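Teicoplanin pseudoaglycone deacetylases Orf2 (Actinoplanes teichomyceticus, PDB 3DFF) probably hydrolyses an acetyl amide on the teicoplanin pseudoaglycone in a zinc-dependent step of lipoglycopeptide antibiotic biosynthesis. Local coordinates at residues H16-V21 and L73-E78; R9-S14 and N37-T42; A20-G25 and D187-V192. All coordinates share one frame; numbering follows the deposited sequence.

Contact 1 (H16-V21 and L73-E78). With ZN (zinc ion), chain B.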
ATOM      1  N   HIS A  16       1.936   3.194   0.280  1.00 13.55           N
ATOM      2  CA  HIS A  16       2.666   3.848   1.363  1.00 14.47           C
ATOM      3  C   HIS A  16       3.676   2.911   1.974  1.00 15.27           C
ATOM      4  O   HIS A  16       3.675   1.710   1.702  1.00 15.53           O
ATOM      5  CB  HIS A  16       1.719   4.276   2.485  1.00 15.50           C
ATOM      6  CG  HIS A  16       0.657   5.217   2.040  1.00 14.94           C
ATOM      7  ND1 HIS A  16      -0.687   4.924   2.151  1.00 15.79           N
ATOM      8  CD2 HIS A  16       0.734   6.461   1.512  1.00 16.15           C
ATOM      9  CE1 HIS A  16      -1.389   5.950   1.704  1.00 16.99           C
ATOM     10  NE2 HIS A  16      -0.550   6.885   1.291  1.00 16.86           N
ATOM     11  N   LEU A  17       4.537   3.479   2.816  1.00 15.71           N
ATOM     12  CA  LEU A  17       5.570   2.725   3.512  1.00 16.86           C
ATOM     13  C   LEU A  17       4.965   1.951   4.687  1.00 17.86           C
ATOM     14  O   LEU A  17       4.983   2.415   5.839  1.00 19.08           O
ATOM     15  CB  LEU A  17       6.691   3.683   3.953  1.00 17.51           C
ATOM     16  CG  LEU A  17       7.402   4.422   2.809  1.00 15.66           C
ATOM     17  CD1 LEU A  17       8.080   5.672   3.285  1.00 16.76           C
ATOM     18  CD2 LEU A  17       8.449   3.488   2.132  1.00 18.84           C
ATOM     19  N   ASP A  18       4.408   0.786   4.358  1.00 17.57           N
ATOM     20  CA  ASP A  18       3.798  -0.172   5.302  1.00 18.04           C
ATOM     21  C   ASP A  18       2.780  -1.083   4.626  1.00 17.36           C
ATOM     22  O   ASP A  18       2.558  -2.193   5.083  1.00 17.06           O
ATOM     23  CB  ASP A  18       3.154   0.495   6.524  1.00 18.58           C
ATOM     24  CG  ASP A  18       2.064   1.536   6.160  1.00 20.70           C
ATOM     25  OD1 ASP A  18       1.702   1.718   4.981  1.00 22.32           O
ATOM     26  OD2 ASP A  18       1.594   2.213   7.102  1.00 27.13           O
ATOM     27  N   ASP A  19       2.150  -0.629   3.545  1.00 17.10           N
ATOM     28  CA  ASP A  19       0.951  -1.318   3.051  1.00 15.96           C
ATOM     29  C   ASP A  19       1.254  -2.722   2.540  1.00 16.53           C
ATOM     30  O   ASP A  19       0.504  -3.659   2.822  1.00 17.12           O
ATOM     31  CB  ASP A  19       0.244  -0.513   1.948  1.00 16.73           C
ATOM     32  CG  ASP A  19      -0.423   0.740   2.474  1.00 16.34           C
ATOM     33  OD1 ASP A  19      -1.273   0.647   3.382  1.00 17.61           O
ATOM     34  OD2 ASP A  19      -0.099   1.831   1.972  1.00 16.74           O
ATOM     35  N   ALA A  20       2.343  -2.863   1.794  1.00 16.35           N
ATOM     36  CA  ALA A  20       2.702  -4.169   1.213  1.00 16.87           C
ATOM     37  C   ALA A  20       2.993  -5.173   2.306  1.00 17.26           C
ATOM     38  O   ALA A  20       2.604  -6.361   2.195  1.00 17.94           O
ATOM     39  CB  ALA A  20       3.931  -4.022   0.286  1.00 17.33           C
ATOM     40  N   VAL A  21       3.693  -4.736   3.346  1.00 16.99           N
ATOM     41  CA  VAL A  21       4.025  -5.660   4.443  1.00 17.32           C
ATOM     42  C   VAL A  21       2.756  -6.036   5.216  1.00 17.44           C
ATOM     43  O   VAL A  21       2.486  -7.212   5.455  1.00 18.23           O
ATOM     44  CB  VAL A  21       5.142  -5.117   5.346  1.00 17.98           C
ATOM     45  CG1 VAL A  21       5.343  -6.020   6.558  1.00 18.62           C
ATOM     46  CG2 VAL A  21       6.442  -4.997   4.526  1.00 18.44           C
ATOM     47  N   LEU A  73      12.011  10.266   5.872  1.00 19.81           N
ATOM     48  CA  LEU A  73      13.264   9.555   6.158  1.00 20.96           C
ATOM     49  C   LEU A  73      13.058   8.471   7.220  1.00 20.42           C
ATOM     50  O   LEU A  73      13.479   7.331   7.019  1.00 21.36           O
ATOM     51  CB  LEU A  73      14.394  10.516   6.580  1.00 21.26           C
ATOM     52  CG  LEU A  73      15.770   9.880   6.799  1.00 23.77           C
ATOM     53  CD1 LEU A  73      16.275   9.204   5.515  1.00 25.00           C
ATOM     54  CD2 LEU A  73      16.745  10.925   7.285  1.00 23.35           C
ATOM     55  N   TYR A  74      12.401   8.820   8.329  1.00 20.51           N
ATOM     56  CA  TYR A  74      12.117   7.851   9.394  1.00 21.52           C
ATOM     57  C   TYR A  74      11.356   6.660   8.826  1.00 20.66           C
ATOM     58  O   TYR A  74      11.706   5.510   9.093  1.00 20.31           O
ATOM     59  CB  TYR A  74      11.307   8.471  10.537  1.00 22.89           C
ATOM     60  CG  TYR A  74      12.123   9.190  11.593  1.00 26.46           C
ATOM     61  CD1 TYR A  74      12.474  10.528  11.429  1.00 28.29           C
ATOM     62  CD2 TYR A  74      12.520   8.543  12.762  1.00 28.25           C
ATOM     63  CE1 TYR A  74      13.227  11.211  12.380  1.00 28.98           C
ATOM     64  CE2 TYR A  74      13.279   9.227  13.741  1.00 28.68           C
ATOM     65  CZ  TYR A  74      13.624  10.561  13.531  1.00 29.21           C
ATOM     66  OH  TYR A  74      14.366  11.248  14.469  1.00 30.17           O
ATOM     67  N   ARG A  75      10.333   6.930   8.017  1.00 18.95           N
ATOM     68  CA  ARG A  75       9.486   5.875   7.480  1.00 18.17           C
ATOM     69  C   ARG A  75      10.195   5.028   6.434  1.00 17.41           C
ATOM     70  O   ARG A  75       9.964   3.813   6.317  1.00 17.58           O
ATOM     71  CB  ARG A  75       8.181   6.475   6.930  1.00 18.56           C
ATOM     72  CG  ARG A  75       7.290   7.038   8.026  1.00 19.13           C
ATOM     73  CD  ARG A  75       5.898   7.347   7.488  1.00 20.04           C
ATOM     74  NE  ARG A  75       5.174   6.129   7.136  1.00 22.34           N
ATOM     75  CZ  ARG A  75       3.987   6.120   6.530  1.00 24.20           C
ATOM     76  NH1 ARG A  75       3.412   7.263   6.189  1.00 24.91           N
ATOM     77  NH2 ARG A  75       3.386   4.973   6.243  1.00 23.54           N
ATOM     78  N   ARG A  76      11.081   5.663   5.666  1.00 16.64           N
ATOM     79  CA  ARG A  76      11.864   4.926   4.700  1.00 17.46           C
ATOM     80  C   ARG A  76      12.774   3.952   5.427  1.00 17.37           C
ATOM     81  O   ARG A  76      12.923   2.817   4.972  1.00 18.57           O
ATOM     82  CB  ARG A  76      12.731   5.860   3.861  1.00 16.86           C
ATOM     83  CG  ARG A  76      11.990   6.459   2.684  1.00 16.79           C
ATOM     84  CD  ARG A  76      12.957   7.333   1.888  1.00 19.07           C
ATOM     85  NE  ARG A  76      12.308   7.923   0.721  1.00 19.96           N
ATOM     86  CZ  ARG A  76      12.968   8.368  -0.346  1.00 21.62           C
ATOM     87  NH1 ARG A  76      14.289   8.240  -0.405  1.00 24.03           N
ATOM     88  NH2 ARG A  76      12.316   8.901  -1.361  1.00 23.15           N
ATOM     89  N   LYS A  77      13.386   4.398   6.527  1.00 18.69           N
ATOM     90  CA  LYS A  77      14.273   3.507   7.304  1.00 18.88           C
ATOM     91  C   LYS A  77      13.499   2.334   7.897  1.00 19.18           C
ATOM     92  O   LYS A  77      13.980   1.197   7.867  1.00 19.90           O
ATOM     93  CB  LYS A  77      15.029   4.264   8.394  1.00 19.79           C
ATOM     94  CG  LYS A  77      16.060   5.223   7.817  1.00 22.05           C
ATOM     95  CD  LYS A  77      16.842   5.921   8.919  1.00 28.12           C
ATOM     96  CE  LYS A  77      17.966   6.750   8.316  1.00 30.72           C
ATOM     97  NZ  LYS A  77      18.618   7.610   9.343  1.00 32.66           N
ATOM     98  N   GLU A  78      12.286   2.596   8.386  1.00 18.91           N
ATOM     99  CA  GLU A  78      11.413   1.518   8.874  1.00 18.90           C
ATOM    100  C   GLU A  78      11.108   0.502   7.788  1.00 18.54           C
ATOM    101  O   GLU A  78      11.141  -0.713   8.036  1.00 18.71           O
ATOM    102  CB  GLU A  78      10.084   2.072   9.399  1.00 18.66           C
ATOM    103  CG  GLU A  78      10.185   2.833  10.672  1.00 21.07           C
ATOM    104  CD  GLU A  78       8.874   3.470  11.092  1.00 20.34           C
ATOM    105  OE1 GLU A  78       7.873   3.440  10.330  1.00 19.65           O
ATOM    106  OE2 GLU A  78       8.871   4.042  12.193  1.00 22.82           O
TER
HETATM  107 ZN    ZN B 274      -1.506   3.143   2.884  1.00 18.53          ZN
HETATM  108  O   HOH W   1       6.122   3.686   8.121  1.00 28.86           O
HETATM  109  O   HOH W   2      -0.348   3.203   4.646  1.00 19.58           O
HETATM  110  O   HOH W   3      -3.035   3.943   3.902  1.00 22.42           O
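Arg75 grips the Leu17 carbonyl oxygen twice, once directly and once through water, at the centre of an inverse gamma turn. The turn belongs to the His-x-Asp-Asp zinc-binding motif of PIG-L-type deacetylases, which joins strand 9-14 to helix 19-33. A bend at chi3 (68°) swings the guanidinium of Arg75 off helix 71-85 toward the motif. NH2 then bonds to Leu17 O at 3.0 Å, coming from above the carbonyl plane, while NE reaches the same oxygen through a water that also donates to Glu78 OE1. NH2 additionally forms a salt bridge to Asp18 OD2 at 3.4 Å, a skewed pair with the carboxylate and guanidinium planes 65° apart. Trp63 adds a cation-pi contact to Arg75. Away from the polar atoms, Leu17 CD1 packs against Arg75 CB at 3.7 Å.

His16 and Asp19 of the same motif bind the zinc: His16 ND1, both carboxylate oxygens of Asp19, His164 and two waters are its ligands, and Asp163 holds His16 NE2. Asp19 OD2, 2.1 Å from the zinc, also accepts the backbone N-H of His16. One zinc-bound water donates to Asp18 OD1 at 2.6 Å.

Contact 2 (R9-S14 and N37-T42)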
ATOM      1  N   ARG A   9       9.999 -13.219 -11.076  1.00 32.66           N
ATOM      2  CA  ARG A   9      10.363 -11.864 -10.694  1.00 31.26           C
ATOM      3  C   ARG A   9       9.072 -11.165 -10.230  1.00 29.14           C
ATOM      4  O   ARG A   9       8.216 -10.850 -11.038  1.00 28.94           O
ATOM      5  CB  ARG A   9      11.001 -11.131 -11.879  1.00 31.46           C
ATOM      6  CG  ARG A   9      12.375 -11.677 -12.323  1.00 32.83           C
ATOM      7  CD  ARG A   9      12.901 -10.955 -13.571  1.00 33.47           C
ATOM      8  NE  ARG A   9      12.948 -11.833 -14.744  1.00 40.83           N
ATOM      9  CZ  ARG A   9      11.922 -12.092 -15.559  1.00 42.50           C
ATOM     10  NH1 ARG A   9      10.733 -11.550 -15.354  1.00 43.94           N
ATOM     11  NH2 ARG A   9      12.083 -12.909 -16.589  1.00 44.02           N
ATOM     12  N   LEU A  10       8.951 -10.955  -8.926  1.00 27.32           N
ATOM     13  CA  LEU A  10       7.722 -10.428  -8.340  1.00 26.42           C
ATOM     14  C   LEU A  10       7.902  -8.955  -7.977  1.00 24.54           C
ATOM     15  O   LEU A  10       8.750  -8.626  -7.149  1.00 25.02           O
ATOM     16  CB  LEU A  10       7.355 -11.242  -7.097  1.00 26.14           C
ATOM     17  CG  LEU A  10       6.140 -10.794  -6.266  1.00 26.84           C
ATOM     18  CD1 LEU A  10       4.884 -10.837  -7.083  1.00 27.52           C
ATOM     19  CD2 LEU A  10       6.000 -11.674  -5.051  1.00 27.15           C
ATOM     20  N   LEU A  11       7.117  -8.087  -8.608  1.00 23.17           N
ATOM     21  CA  LEU A  11       7.137  -6.656  -8.274  1.00 21.90           C
ATOM     22  C   LEU A  11       5.883  -6.323  -7.478  1.00 20.76           C
ATOM     23  O   LEU A  11       4.777  -6.415  -8.018  1.00 20.65           O
ATOM     24  CB  LEU A  11       7.166  -5.801  -9.545  1.00 22.24           C
ATOM     25  CG  LEU A  11       7.091  -4.268  -9.403  1.00 22.60           C
ATOM     26  CD1 LEU A  11       8.289  -3.712  -8.603  1.00 23.56           C
ATOM     27  CD2 LEU A  11       6.967  -3.614 -10.774  1.00 23.15           C
ATOM     28  N   ALA A  12       6.074  -5.954  -6.212  1.00 19.94           N
ATOM     29  CA  ALA A  12       4.972  -5.486  -5.382  1.00 19.35           C
ATOM     30  C   ALA A  12       4.978  -3.965  -5.448  1.00 19.33           C
ATOM     31  O   ALA A  12       6.038  -3.341  -5.379  1.00 20.23           O
ATOM     32  CB  ALA A  12       5.106  -5.979  -3.974  1.00 19.99           C
ATOM     33  N   ILE A  13       3.800  -3.373  -5.601  1.00 17.68           N
ATOM     34  CA  ILE A  13       3.712  -1.911  -5.657  1.00 17.00           C
ATOM     35  C   ILE A  13       2.859  -1.409  -4.501  1.00 16.64           C
ATOM     36  O   ILE A  13       1.641  -1.571  -4.503  1.00 16.60           O
ATOM     37  CB  ILE A  13       3.172  -1.455  -7.004  1.00 16.99           C
ATOM     38  CG1 ILE A  13       4.038  -2.036  -8.148  1.00 15.64           C
ATOM     39  CG2 ILE A  13       3.103   0.074  -7.096  1.00 18.64           C
ATOM     40  CD1 ILE A  13       3.596  -1.635  -9.490  1.00 17.33           C
ATOM     41  N   SER A  14       3.530  -0.833  -3.510  1.00 16.36           N
ATOM     42  CA  SER A  14       2.869  -0.384  -2.293  1.00 15.61           C
ATOM     43  C   SER A  14       2.539   1.109  -2.383  1.00 15.70           C
ATOM     44  O   SER A  14       3.396   1.895  -2.770  1.00 16.27           O
ATOM     45  CB  SER A  14       3.793  -0.632  -1.112  1.00 15.81           C
ATOM     46  OG  SER A  14       3.121  -0.382   0.115  1.00 16.88           O
ATOM     47  N   ASN A  37      12.799 -13.537  -7.346  1.00 30.12           N
ATOM     48  CA  ASN A  37      13.437 -12.235  -7.184  1.00 28.97           C
ATOM     49  C   ASN A  37      12.315 -11.252  -6.839  1.00 27.56           C
ATOM     50  O   ASN A  37      11.413 -11.044  -7.650  1.00 27.32           O
ATOM     51  CB  ASN A  37      14.147 -11.835  -8.473  1.00 29.39           C
ATOM     52  CG  ASN A  37      14.973 -10.562  -8.331  1.00 31.97           C
ATOM     53  OD1 ASN A  37      15.158 -10.024  -7.229  1.00 35.26           O
ATOM     54  ND2 ASN A  37      15.489 -10.076  -9.456  1.00 34.29           N
ATOM     55  N   VAL A  38      12.364 -10.692  -5.631  1.00 26.47           N
ATOM     56  CA  VAL A  38      11.253  -9.887  -5.102  1.00 25.96           C
ATOM     57  C   VAL A  38      11.689  -8.444  -4.878  1.00 24.70           C
ATOM     58  O   VAL A  38      12.713  -8.188  -4.228  1.00 25.36           O
ATOM     59  CB  VAL A  38      10.692 -10.478  -3.778  1.00 25.67           C
ATOM     60  CG1 VAL A  38       9.493  -9.659  -3.276  1.00 25.36           C
ATOM     61  CG2 VAL A  38      10.299 -11.964  -3.962  1.00 26.62           C
ATOM     62  N   LEU A  39      10.911  -7.524  -5.437  1.00 23.68           N
ATOM     63  CA  LEU A  39      11.140  -6.085  -5.262  1.00 22.93           C
ATOM     64  C   LEU A  39       9.851  -5.411  -4.844  1.00 21.99           C
ATOM     65  O   LEU A  39       8.834  -5.558  -5.516  1.00 22.45           O
ATOM     66  CB  LEU A  39      11.641  -5.455  -6.560  1.00 23.05           C
ATOM     67  CG  LEU A  39      11.962  -3.942  -6.547  1.00 23.16           C
ATOM     68  CD1 LEU A  39      13.049  -3.601  -5.548  1.00 24.44           C
ATOM     69  CD2 LEU A  39      12.333  -3.496  -7.955  1.00 22.49           C
ATOM     70  N   VAL A  40       9.922  -4.647  -3.756  1.00 21.04           N
ATOM     71  CA  VAL A  40       8.757  -3.914  -3.249  1.00 19.76           C
ATOM     72  C   VAL A  40       9.011  -2.434  -3.479  1.00 18.77           C
ATOM     73  O   VAL A  40       9.865  -1.837  -2.815  1.00 18.11           O
ATOM     74  CB  VAL A  40       8.523  -4.217  -1.776  1.00 20.56           C
ATOM     75  CG1 VAL A  40       7.326  -3.417  -1.229  1.00 21.02           C
ATOM     76  CG2 VAL A  40       8.292  -5.747  -1.582  1.00 20.37           C
ATOM     77  N   TYR A  41       8.293  -1.889  -4.449  1.00 17.88           N
ATOM     78  CA  TYR A  41       8.393  -0.475  -4.825  1.00 18.33           C
ATOM     79  C   TYR A  41       7.279   0.277  -4.136  1.00 17.81           C
ATOM     80  O   TYR A  41       6.112  -0.074  -4.307  1.00 18.04           O
ATOM     81  CB  TYR A  41       8.251  -0.348  -6.344  1.00 19.20           C
ATOM     82  CG  TYR A  41       7.969   1.052  -6.872  1.00 19.90           C
ATOM     83  CD1 TYR A  41       8.883   2.094  -6.669  1.00 20.69           C
ATOM     84  CD2 TYR A  41       6.798   1.325  -7.574  1.00 19.09           C
ATOM     85  CE1 TYR A  41       8.629   3.375  -7.152  1.00 21.43           C
ATOM     86  CE2 TYR A  41       6.520   2.612  -8.068  1.00 19.73           C
ATOM     87  CZ  TYR A  41       7.450   3.637  -7.850  1.00 19.72           C
ATOM     88  OH  TYR A  41       7.200   4.904  -8.329  1.00 19.39           O
ATOM     89  N   THR A  42       7.630   1.312  -3.371  1.00 16.77           N
ATOM     90  CA  THR A  42       6.612   2.149  -2.740  1.00 17.11           C
ATOM     91  C   THR A  42       6.496   3.460  -3.512  1.00 16.96           C
ATOM     92  O   THR A  42       7.473   4.182  -3.672  1.00 17.93           O
ATOM     93  CB  THR A  42       6.946   2.418  -1.276  1.00 17.32           C
ATOM     94  OG1 THR A  42       7.036   1.167  -0.568  1.00 17.22           O
ATOM     95  CG2 THR A  42       5.854   3.304  -0.622  1.00 17.09           C
TER
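Leu10 N-H to Asn37 O opens the run of backbone bonds through this parallel pair of strands: Ala12 and Ser14 likewise donate to the carbonyls of Leu39 and Tyr41, while the carbonyls of Leu10 and Ala12 accept from Leu39 and Tyr41. Tyr41 N lies 2.8 Å from Ala12 O. The longest of the five bonds, from Leu39 N to Leu10 O, measures 3.0 Å. The opposite edge of strand 9-14 is engaged as well, with Leu11 and Ile13 bonded to strand 151-155.

Thr42 can be followed atom by atom. Its CB stands 3.9 Å from Ser14 O. From there OG1, beside the backbone N (chi1 -59°), turns to Ser14 CB at 3.7 Å. The methyl CG2, on the branch anti to that nitrogen, lies 3.6 Å from Ser14 O and also packs against the backbone of His16. Ser14 OG is engaged elsewhere, with His16 O and Ala20 N, and so ties the strand end to the zinc-binding turn and the first turn of the helix that follows.

Leu10, Ala12, Val38 and Val40 share this face; Ala12 CB meets Val40 CG2 at 4.0 Å, and Leu10 and Val38 meet helix 19-33. On the other face Leu11 runs alongside Tyr41 in the same direction, with Leu11 CD1 4.1 Å from Tyr41 CB. Ile13 slants across Tyr41, its CG2 3.9 Å from ring atom CD2, and helix 126-147 packs against both residues. Strand 9-14, helix 19-33 and strand 37-42 thus form a beta-alpha-beta unit at the heart of a Rossmann-like sheet, with zinc ligands following the C-terminal end of the first strand.

Contact 3 (A20-G25 and D187-V192)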
ATOM      1  N   ALA A  20       2.343  -2.863   1.794  1.00 16.35           N
ATOM      2  CA  ALA A  20       2.702  -4.169   1.213  1.00 16.87           C
ATOM      3  C   ALA A  20       2.993  -5.173   2.306  1.00 17.26           C
ATOM      4  O   ALA A  20       2.604  -6.361   2.195  1.00 17.94           O
ATOM      5  CB  ALA A  20       3.931  -4.022   0.286  1.00 17.33           C
ATOM      6  N   VAL A  21       3.693  -4.736   3.346  1.00 16.99           N
ATOM      7  CA  VAL A  21       4.025  -5.660   4.443  1.00 17.32           C
ATOM      8  C   VAL A  21       2.756  -6.036   5.216  1.00 17.44           C
ATOM      9  O   VAL A  21       2.486  -7.212   5.455  1.00 18.23           O
ATOM     10  CB  VAL A  21       5.142  -5.117   5.346  1.00 17.98           C
ATOM     11  CG1 VAL A  21       5.343  -6.020   6.558  1.00 18.62           C
ATOM     12  CG2 VAL A  21       6.442  -4.997   4.526  1.00 18.44           C
ATOM     13  N   LEU A  22       1.960  -5.039   5.587  1.00 17.50           N
ATOM     14  CA  LEU A  22       0.697  -5.308   6.286  1.00 18.11           C
ATOM     15  C   LEU A  22      -0.209  -6.248   5.510  1.00 18.50           C
ATOM     16  O   LEU A  22      -0.866  -7.131   6.101  1.00 18.73           O
ATOM     17  CB  LEU A  22      -0.070  -4.002   6.487  1.00 17.59           C
ATOM     18  CG  LEU A  22       0.425  -3.116   7.619  1.00 19.30           C
ATOM     19  CD1 LEU A  22      -0.149  -1.713   7.440  1.00 19.06           C
ATOM     20  CD2 LEU A  22       0.051  -3.701   8.990  1.00 19.75           C
ATOM     21  N   SER A  23      -0.276  -6.047   4.201  1.00 17.76           N
ATOM     22  CA  SER A  23      -1.264  -6.746   3.379  1.00 17.99           C
ATOM     23  C   SER A  23      -0.759  -8.041   2.771  1.00 18.95           C
ATOM     24  O   SER A  23      -1.553  -8.956   2.512  1.00 19.76           O
ATOM     25  CB  SER A  23      -1.790  -5.841   2.263  1.00 18.40           C
ATOM     26  OG  SER A  23      -2.334  -4.645   2.792  1.00 16.58           O
ATOM     27  N   PHE A  24       0.550  -8.110   2.537  1.00 18.68           N
ATOM     28  CA  PHE A  24       1.100  -9.150   1.656  1.00 20.24           C
ATOM     29  C   PHE A  24       2.467  -9.638   2.143  1.00 20.27           C
ATOM     30  O   PHE A  24       3.175 -10.329   1.408  1.00 21.33           O
ATOM     31  CB  PHE A  24       1.159  -8.602   0.216  1.00 20.39           C
ATOM     32  CG  PHE A  24       1.390  -9.651  -0.860  1.00 21.77           C
ATOM     33  CD1 PHE A  24       0.551 -10.755  -0.988  1.00 21.82           C
ATOM     34  CD2 PHE A  24       2.430  -9.495  -1.765  1.00 22.62           C
ATOM     35  CE1 PHE A  24       0.771 -11.713  -1.997  1.00 25.72           C
ATOM     36  CE2 PHE A  24       2.660 -10.438  -2.774  1.00 26.12           C
ATOM     37  CZ  PHE A  24       1.834 -11.546  -2.889  1.00 23.39           C
ATOM     38  N   GLY A  25       2.820  -9.309   3.383  1.00 20.84           N
ATOM     39  CA  GLY A  25       4.140  -9.634   3.913  1.00 21.94           C
ATOM     40  C   GLY A  25       4.391 -11.135   3.918  1.00 23.31           C
ATOM     41  O   GLY A  25       5.494 -11.574   3.631  1.00 23.13           O
ATOM     42  N   ASP A 187      -6.449  -4.911   1.123  1.00 17.14           N
ATOM     43  CA  ASP A 187      -5.763  -3.914   1.963  1.00 17.13           C
ATOM     44  C   ASP A 187      -6.009  -4.225   3.432  1.00 17.52           C
ATOM     45  O   ASP A 187      -7.159  -4.287   3.849  1.00 17.71           O
ATOM     46  CB  ASP A 187      -6.238  -2.475   1.683  1.00 17.71           C
ATOM     47  CG  ASP A 187      -6.210  -2.114   0.218  1.00 16.46           C
ATOM     48  OD1 ASP A 187      -5.489  -1.138  -0.114  1.00 16.89           O
ATOM     49  OD2 ASP A 187      -6.902  -2.773  -0.593  1.00 18.19           O
ATOM     50  N   LEU A 188      -4.932  -4.418   4.186  1.00 17.06           N
ATOM     51  CA  LEU A 188      -5.022  -4.587   5.645  1.00 17.52           C
ATOM     52  C   LEU A 188      -4.340  -3.447   6.389  1.00 18.09           C
ATOM     53  O   LEU A 188      -3.313  -2.929   5.935  1.00 17.87           O
ATOM     54  CB  LEU A 188      -4.410  -5.929   6.073  1.00 17.91           C
ATOM     55  CG  LEU A 188      -5.037  -7.172   5.438  1.00 18.84           C
ATOM     56  CD1 LEU A 188      -4.261  -8.402   5.829  1.00 20.76           C
ATOM     57  CD2 LEU A 188      -6.491  -7.323   5.890  1.00 20.18           C
ATOM     58  N   PRO A 189      -4.884  -3.057   7.552  1.00 18.57           N
ATOM     59  CA  PRO A 189      -6.055  -3.667   8.206  1.00 19.46           C
ATOM     60  C   PRO A 189      -7.414  -3.154   7.719  1.00 20.37           C
ATOM     61  O   PRO A 189      -8.437  -3.575   8.248  1.00 20.15           O
ATOM     62  CB  PRO A 189      -5.846  -3.275   9.671  1.00 19.27           C
ATOM     63  CG  PRO A 189      -5.225  -1.911   9.578  1.00 19.70           C
ATOM     64  CD  PRO A 189      -4.313  -1.969   8.360  1.00 19.01           C
ATOM     65  N   TYR A 190      -7.428  -2.305   6.692  1.00 20.22           N
ATOM     66  CA  TYR A 190      -8.649  -1.657   6.167  0.70 21.59           C
ATOM     67  C   TYR A 190      -9.810  -2.616   5.983  1.00 21.28           C
ATOM     68  O   TYR A 190     -10.963  -2.290   6.260  1.00 21.41           O
ATOM     69  CB  TYR A 190      -8.391  -1.065   4.785  0.70 22.94           C
ATOM     70  CG  TYR A 190      -7.639   0.235   4.729  0.70 25.28           C
ATOM     71  CD1 TYR A 190      -8.282   1.446   4.983  0.70 26.30           C
ATOM     72  CD2 TYR A 190      -6.291   0.262   4.358  0.70 26.98           C
ATOM     73  CE1 TYR A 190      -7.596   2.655   4.892  0.70 27.57           C
ATOM     74  CE2 TYR A 190      -5.594   1.468   4.258  0.70 28.06           C
ATOM     75  CZ  TYR A 190      -6.257   2.654   4.522  0.70 27.27           C
ATOM     76  OH  TYR A 190      -5.576   3.840   4.422  0.70 27.42           O
ATOM     77  N   ALA A 191      -9.503  -3.801   5.473  1.00 20.87           N
ATOM     78  CA  ALA A 191     -10.549  -4.759   5.099  1.00 21.16           C
ATOM     79  C   ALA A 191     -11.307  -5.290   6.315  1.00 21.91           C
ATOM     80  O   ALA A 191     -12.378  -5.890   6.172  1.00 22.06           O
ATOM     81  CB  ALA A 191      -9.966  -5.889   4.301  1.00 21.63           C
ATOM     82  N   VAL A 192     -10.750  -5.090   7.500  1.00 21.73           N
ATOM     83  CA  VAL A 192     -11.407  -5.541   8.734  1.00 23.37           C
ATOM     84  C   VAL A 192     -12.605  -4.624   9.023  1.00 24.36           C
ATOM     85  O   VAL A 192     -13.566  -5.023   9.700  1.00 23.97           O
ATOM     86  CB  VAL A 192     -10.390  -5.607   9.928  1.00 22.91           C
ATOM     87  CG1 VAL A 192     -11.080  -5.945  11.264  1.00 24.93           C
ATOM     88  CG2 VAL A 192      -9.305  -6.632   9.643  1.00 24.70           C
TER
HETATM   89  O   HOH W   4      -2.712  -1.661   3.606  1.00 19.11           O
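With OG set beside the backbone N and anti to the carbonyl carbon (chi1 -56°), Ser23 reaches off helix 19-33 to meet the N-H of Leu188. The resulting bond, Leu188 N to Ser23 OG, is 3.0 Å long and almost straight at 175°. The hydroxyl is also bonded to the carbonyl of Asp19 one turn earlier, so it links the helix backbone to the loop after strand 182-185. A water completes a small ring here, donating to Leu188 O at 2.7 Å and lying 3.1 Å from Ser23 OG; both the N-H and the carbonyl of Leu188 are therefore engaged.

This loop supports the metal site. The CB of Asp187 points away from the helix, and its OD1 bonds to ND1 of His164, whose NE2 binds the zinc. This is a carboxylate-histidine-zinc triad, in which a second-shell aspartate fixes the rotation of the imidazole and would be expected to strengthen it as a ligand.

Beside the serine the two leucines pack against each other's carbonyls. Leu188 brings CD1 to within 3.6 Å of Leu22 O, an oxygen that also accepts from Lys222 NZ, and its side chain continues toward Leu247 and His250 of helix 243-254. Leu22 in turn lies over the Leu188 carbonyl, CB 3.5 Å from Leu188 O. Its CD1 meets CD of Pro189 at 4.3 Å, just past the cis peptide bond that precedes this proline.

From the N terminus, strand 9-14 leads through the zinc-binding turn into helix 19-33, and contact 2 closes this first loop when strand 37-42 returns alongside. Contact 1 starts inside that loop and ends beyond it, on helix 71-85, so the two cross. Contact 3 also starts inside the loop, sharing Ala20 and Val21 with contact 1, but closes far later, at 187-192; it crosses contact 2 and, from a start it shares with contact 1, reaches well beyond helix 71-85. Val40 CG1 against Ala20 CB joins the strand pair to the helix. Together the contacts tie the central sheet, helix 71-85 and the later loop to the start of helix 19-33.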